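Local coordinates for protein putative 6-phosphogluconolactonase (Neisseria gonorrhoeae, PDB 3LHI) that probably hydrolyses 6-phosphogluconolactone to 6-phosphogluconate, the second step in the oxidative stage of the pentose phosphate pathway, at residues A[36-41]-A[63-69]; A[57-61]-A[93-98]. All coordinates share one frame; numbering follows the deposited sequence.

Interaction 1 lies in the buried heart of the fold, where strand 36-40 pairs with the start of strand 63-71; interaction 2 lies nearer the surface, about 13 Å away between centres, where the loop leading into strand 63-71 meets the loop leading into strand 98-99. The first is carried by a regular run of backbone hydrogen bonds flanked by small and branched apolar side chains. The second has no direct hydrogen bond between its segments and rests on one tryptophan, with a water-bridged charged pair at its rim. They touch each other: Ala97 packs on Ile65, and Val98 pairs with the strand residues Val63 and Ile65.

Interaction 1: residues A[36-41]-A[63-69]; sequences AVLAVS and VGITLAD
Thr66 lays its methyl group against Ala39 on one face of a parallel strand pair, with CG2 of Thr66 3.8 Å from CB of Ala39. That methyl sits between the backbone N and carbonyl carbon of its own residue (chi1 -163° for OG1), which turns OG1 away toward the carbonyl of Ile100, where it is hydrogen-bonded. On the same face Val37 stands beside Gly64: its CG1 rests over the glycine carbonyl, 4.0 Å from Gly64 O, while CG2 faces the side where Gly64 carries no side chain. The other face is bulkier and runs through Ala36, Val63, Leu38, Ile65, Val40 and Leu67. Here CD2 of Leu38 meets CG1 of Ile65 at 4.2 Å, while CG2 of Val40 meets CD2 of Leu67 at a slant. CG2 of Val40 also presses on the backbone, 3.6 Å from Thr66 O. Helices 11-33 and 81-88 cover this face, the first at Ala36 and Leu38, the second at Val40 and Leu67.

Between the faces, five backbone hydrogen bonds alternate in direction from Gly64 N to Ala36 O through Ala68 N to Val40 O. In the last of them, where strand 63-71 is interrupted at Ala68, Ala68 N reaches Val40 O from 43° out of the carbonyl plane. Past this bond, CB of Ala68 fits against OG of Ser41 at 3.5 Å, and that hydroxyl is hydrogen-bonded to the carbonyl of Ile132 on the neighbouring strand. Strand 36-40, helix 47-54 and strand 63-71 form a beta-alpha-beta unit, the parallel pairing expected in the Rossmann-like core of the glucosamine-6-phosphate isomerase/6-phosphogluconolactonase family.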
loop_
_atom_site.group_PDB
_atom_site.type_symbol
_atom_site.label_atom_id
_atom_site.label_comp_id
_atom_site.label_asym_id
_atom_site.label_seq_id
_atom_site.Cartn_x
_atom_site.Cartn_y
_atom_site.Cartn_z
ATOM N N ALA A 36 15.022 -4.356 -5.332
ATOM C CA ALA A 36 13.557 -4.348 -5.411
ATOM C C ALA A 36 13.027 -3.305 -4.484
ATOM O O ALA A 36 13.681 -2.983 -3.478
ATOM C CB ALA A 36 12.988 -5.706 -5.049
ATOM N N VAL A 37 11.859 -2.771 -4.803
ATOM C CA VAL A 37 11.118 -1.845 -3.924
ATOM C C VAL A 37 9.741 -2.433 -3.666
ATOM O O VAL A 37 9.004 -2.771 -4.605
ATOM C CB VAL A 37 11.046 -0.443 -4.499
ATOM C CG1 VAL A 37 10.115 0.472 -3.617
ATOM C CG2 VAL A 37 12.454 0.140 -4.647
ATOM N N LEU A 38 9.417 -2.573 -2.370
ATOM C CA LEU A 38 8.130 -3.073 -1.900
ATOM C C LEU A 38 7.370 -1.906 -1.223
ATOM O O LEU A 38 7.933 -1.221 -0.332
ATOM C CB LEU A 38 8.420 -4.113 -0.803
ATOM C CG LEU A 38 7.227 -4.641 0.008
ATOM C CD1 LEU A 38 6.309 -5.460 -0.919
ATOM C CD2 LEU A 38 7.646 -5.461 1.214
ATOM N N ALA A 39 6.112 -1.691 -1.611
ATOM C CA ALA A 39 5.246 -0.722 -0.935
ATOM C C ALA A 39 4.128 -1.529 -0.265
ATOM O O ALA A 39 3.500 -2.387 -0.881
ATOM C CB ALA A 39 4.668 0.314 -1.944
ATOM N N VAL A 40 3.890 -1.239 1.023
ATOM C CA VAL A 40 2.844 -1.896 1.788
ATOM C C VAL A 40 1.821 -0.882 2.306
ATOM O O VAL A 40 2.102 0.304 2.437
ATOM C CB VAL A 40 3.445 -2.700 2.984
ATOM C CG1 VAL A 40 4.455 -3.758 2.456
ATOM C CG2 VAL A 40 4.115 -1.772 4.016
ATOM N N SER A 41 0.656 -1.433 2.631
ATOM C CA SER A 41 -0.434 -0.671 3.224
ATOM C C SER A 41 -0.523 -0.955 4.724
ATOM O O SER A 41 -0.066 -2.005 5.196
ATOM C CB SER A 41 -1.742 -0.978 2.501
ATOM O OG SER A 41 -1.665 -0.593 1.132
ATOM N N VAL A 63 16.548 -4.550 -0.769
ATOM C CA VAL A 63 15.126 -4.269 -0.918
ATOM C C VAL A 63 14.818 -2.987 -0.177
ATOM O O VAL A 63 15.159 -2.823 1.011
ATOM C CB VAL A 63 14.276 -5.407 -0.354
ATOM C CG1 VAL A 63 12.771 -5.080 -0.483
ATOM C CG2 VAL A 63 14.627 -6.723 -1.043
ATOM N N GLY A 64 14.192 -2.044 -0.862
ATOM C CA GLY A 64 13.631 -0.858 -0.223
ATOM C C GLY A 64 12.199 -1.139 0.142
ATOM O O GLY A 64 11.506 -1.790 -0.621
ATOM N N ILE A 65 11.786 -0.696 1.332
ATOM C CA ILE A 65 10.405 -0.843 1.775
ATOM C C ILE A 65 9.845 0.543 2.049
ATOM O O ILE A 65 10.499 1.398 2.644
ATOM C CB ILE A 65 10.277 -1.738 3.058
ATOM C CG1 ILE A 65 10.819 -3.125 2.759
ATOM C CG2 ILE A 65 8.771 -1.801 3.485
ATOM C CD1 ILE A 65 10.751 -4.108 3.907
ATOM N N THR A 66 8.616 0.749 1.609
ATOM C CA THR A 66 7.921 1.991 1.819
ATOM C C THR A 66 6.424 1.709 1.948
ATOM O O THR A 66 5.982 0.568 2.047
ATOM C CB THR A 66 8.206 2.940 0.640
ATOM O OG1 THR A 66 7.861 4.297 1.013
ATOM C CG2 THR A 66 7.495 2.548 -0.686
ATOM N N LEU A 67 5.663 2.791 1.988
ATOM C CA LEU A 67 4.224 2.756 2.155
ATOM C C LEU A 67 3.435 3.142 0.938
ATOM O O LEU A 67 3.863 4.033 0.197
ATOM C CB LEU A 67 3.840 3.742 3.270
ATOM C CG LEU A 67 4.429 3.494 4.623
ATOM C CD1 LEU A 67 4.212 4.666 5.589
ATOM C CD2 LEU A 67 3.849 2.231 5.182
ATOM N N ALA A 68 2.273 2.548 0.781
ATOM C CA ALA A 68 1.322 2.961 -0.267
ATOM C C ALA A 68 0.668 4.294 0.112
ATOM O O ALA A 68 0.218 5.033 -0.779
ATOM C CB ALA A 68 0.236 1.906 -0.426
ATOM N N ASP A 69 0.593 4.584 1.414
ATOM C CA ASP A 69 -0.055 5.766 1.922
ATOM C C ASP A 69 0.350 5.946 3.371
ATOM O O ASP A 69 0.730 4.976 4.036
ATOM C CB ASP A 69 -1.588 5.769 1.758
ATOM C CG ASP A 69 -2.281 4.751 2.603
ATOM O OD1 ASP A 69 -1.943 3.569 2.507
ATOM O OD2 ASP A 69 -3.219 5.122 3.341
#

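Interaction 2: residues A[57-61]-A[93-98]; sequences DLDWK and KAAAAV
Trp60 lies flat against Ala94, whose CA stands 3.6 Å from the centroid of the five-membered ring and only 6° off its normal, a CH-pi contact over the face. CB of Ala94 covers the centre of the same indole face, and CB of Leu58 approaches the opposite face nearer its rim. The ring is turned into this slot with CG anti to the carbonyl carbon (chi1 -73°), and NE1 is hydrogen-bonded to the carbonyl of Lys56. Lys93 crosses the indole at about a right angle: its CB touches CD1 of Trp60 at 3.8 Å, and its carbonyl oxygen comes obliquely to the same carbon. These contacts join two connections of the alpha/beta fold, the loop from helix 47-54 to strand 63-71 and the loop from helix 81-88 to strand 98-99; the Trp60 side chain also packs on Leu26 of helix 11-33 and on Ile65 of strand 63-71. The backbones meet through two CA-H...O contacts, Ala97 CA to Trp60 O at 3.3 Å and Lys61 CA to Ala96 O. At the exposed end the Lys93 chain bends at chi2 (-68°) and passes Asp57 at a slant, with CE nearest OD1. NZ of Lys93 stays 4.1 Å from OD1 of Asp57, too far for a salt bridge, and a water spans the pair, donating to OD1 at 2.6 Å and accepting from NZ at 2.9 Å.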
loop_
_atom_site.group_PDB
_atom_site.type_symbol
_atom_site.label_atom_id
_atom_site.label_comp_id
_atom_site.label_asym_id
_atom_site.label_seq_id
_atom_site.Cartn_x
_atom_site.Cartn_y
_atom_site.Cartn_z
ATOM N N ASP A 57 13.917 -15.526 3.908
ATOM C CA ASP A 57 15.376 -15.371 3.738
ATOM C C ASP A 57 15.717 -14.807 2.388
ATOM O O ASP A 57 16.420 -15.404 1.613
ATOM C CB ASP A 57 16.129 -16.666 4.037
ATOM C CG ASP A 57 17.636 -16.442 4.397
ATOM O OD1 ASP A 57 18.121 -15.337 4.856
ATOM O OD2 ASP A 57 18.345 -17.463 4.292
ATOM N N LEU A 58 15.245 -13.601 2.132
ATOM C CA LEU A 58 15.524 -12.808 0.942
ATOM C C LEU A 58 16.740 -11.939 1.196
ATOM O O LEU A 58 17.130 -11.641 2.321
ATOM C CB LEU A 58 14.311 -11.832 0.659
ATOM C CG LEU A 58 13.009 -12.474 0.229
ATOM C CD1 LEU A 58 11.922 -11.475 0.066
ATOM C CD2 LEU A 58 13.197 -13.284 -1.080
ATOM N N ASP A 59 17.291 -11.400 0.114
ATOM C CA ASP A 59 18.406 -10.447 0.207
ATOM C C ASP A 59 17.888 -9.054 0.550
ATOM O O ASP A 59 17.899 -8.078 -0.246
ATOM C CB ASP A 59 19.152 -10.411 -1.142
ATOM C CG ASP A 59 20.446 -9.641 -1.093
ATOM O OD1 ASP A 59 20.990 -9.369 -0.016
ATOM O OD2 ASP A 59 20.921 -9.308 -2.224
ATOM N N TRP A 60 17.388 -8.930 1.774
ATOM C CA TRP A 60 16.676 -7.716 2.181
ATOM C C TRP A 60 17.475 -6.434 2.152
ATOM O O TRP A 60 16.924 -5.371 1.976
ATOM C CB TRP A 60 16.077 -7.935 3.580
ATOM C CG TRP A 60 14.908 -8.852 3.631
ATOM C CD1 TRP A 60 14.871 -10.103 4.175
ATOM C CD2 TRP A 60 13.563 -8.570 3.194
ATOM N NE1 TRP A 60 13.599 -10.625 4.104
ATOM C CE2 TRP A 60 12.772 -9.692 3.540
ATOM C CE3 TRP A 60 12.942 -7.452 2.625
ATOM C CZ2 TRP A 60 11.423 -9.755 3.266
ATOM C CZ3 TRP A 60 11.574 -7.534 2.335
ATOM C CH2 TRP A 60 10.837 -8.665 2.679
ATOM N N LYS A 61 18.801 -6.525 2.301
ATOM C CA LYS A 61 19.611 -5.320 2.206
ATOM C C LYS A 61 19.502 -4.630 0.839
ATOM O O LYS A 61 19.813 -3.435 0.740
ATOM C CB LYS A 61 21.074 -5.615 2.494
ATOM C CG LYS A 61 21.740 -6.463 1.452
ATOM C CD LYS A 61 23.203 -6.759 1.772
ATOM C CE LYS A 61 23.986 -7.355 0.600
ATOM N NZ LYS A 61 23.619 -8.737 0.255
ATOM N N LYS A 93 14.484 -11.110 9.459
ATOM C CA LYS A 93 15.386 -10.932 8.348
ATOM C C LYS A 93 15.121 -9.566 7.636
ATOM O O LYS A 93 16.040 -8.947 7.129
ATOM C CB LYS A 93 15.227 -12.076 7.348
ATOM C CG LYS A 93 15.455 -13.494 7.920
ATOM C CD LYS A 93 16.798 -13.719 8.274
ATOM C CE LYS A 93 17.072 -15.290 8.446
ATOM N NZ LYS A 93 18.423 -15.520 8.955
ATOM N N ALA A 94 13.866 -9.105 7.632
ATOM C CA ALA A 94 13.507 -7.889 6.940
ATOM C C ALA A 94 13.992 -6.635 7.668
ATOM O O ALA A 94 13.894 -5.534 7.113
ATOM C CB ALA A 94 11.986 -7.832 6.712
ATOM N N ALA A 95 14.512 -6.732 8.906
ATOM C CA ALA A 95 15.077 -5.563 9.567
ATOM C C ALA A 95 16.232 -4.943 8.737
ATOM O O ALA A 95 16.462 -3.738 8.885
ATOM C CB ALA A 95 15.616 -5.929 10.951
ATOM N N ALA A 96 16.842 -5.733 7.857
ATOM C CA ALA A 96 17.950 -5.255 7.010
ATOM C C ALA A 96 17.466 -4.445 5.818
ATOM O O ALA A 96 18.259 -3.894 5.068
ATOM C CB ALA A 96 18.751 -6.429 6.512
ATOM N N ALA A 97 16.164 -4.404 5.557
ATOM C CA ALA A 97 15.638 -3.599 4.440
ATOM C C ALA A 97 15.967 -2.138 4.568
ATOM O O ALA A 97 16.119 -1.599 5.650
ATOM C CB ALA A 97 14.128 -3.800 4.329
ATOM N N VAL A 98 15.970 -1.460 3.432
ATOM C CA VAL A 98 16.184 -0.024 3.415
ATOM C C VAL A 98 14.805 0.674 3.482
ATOM O O VAL A 98 13.994 0.487 2.617
ATOM C CB VAL A 98 16.920 0.373 2.122
ATOM C CG1 VAL A 98 17.116 1.897 2.068
ATOM C CG2 VAL A 98 18.251 -0.335 1.957
HETATM O O HOH W 1 20.012 -14.887 6.566
#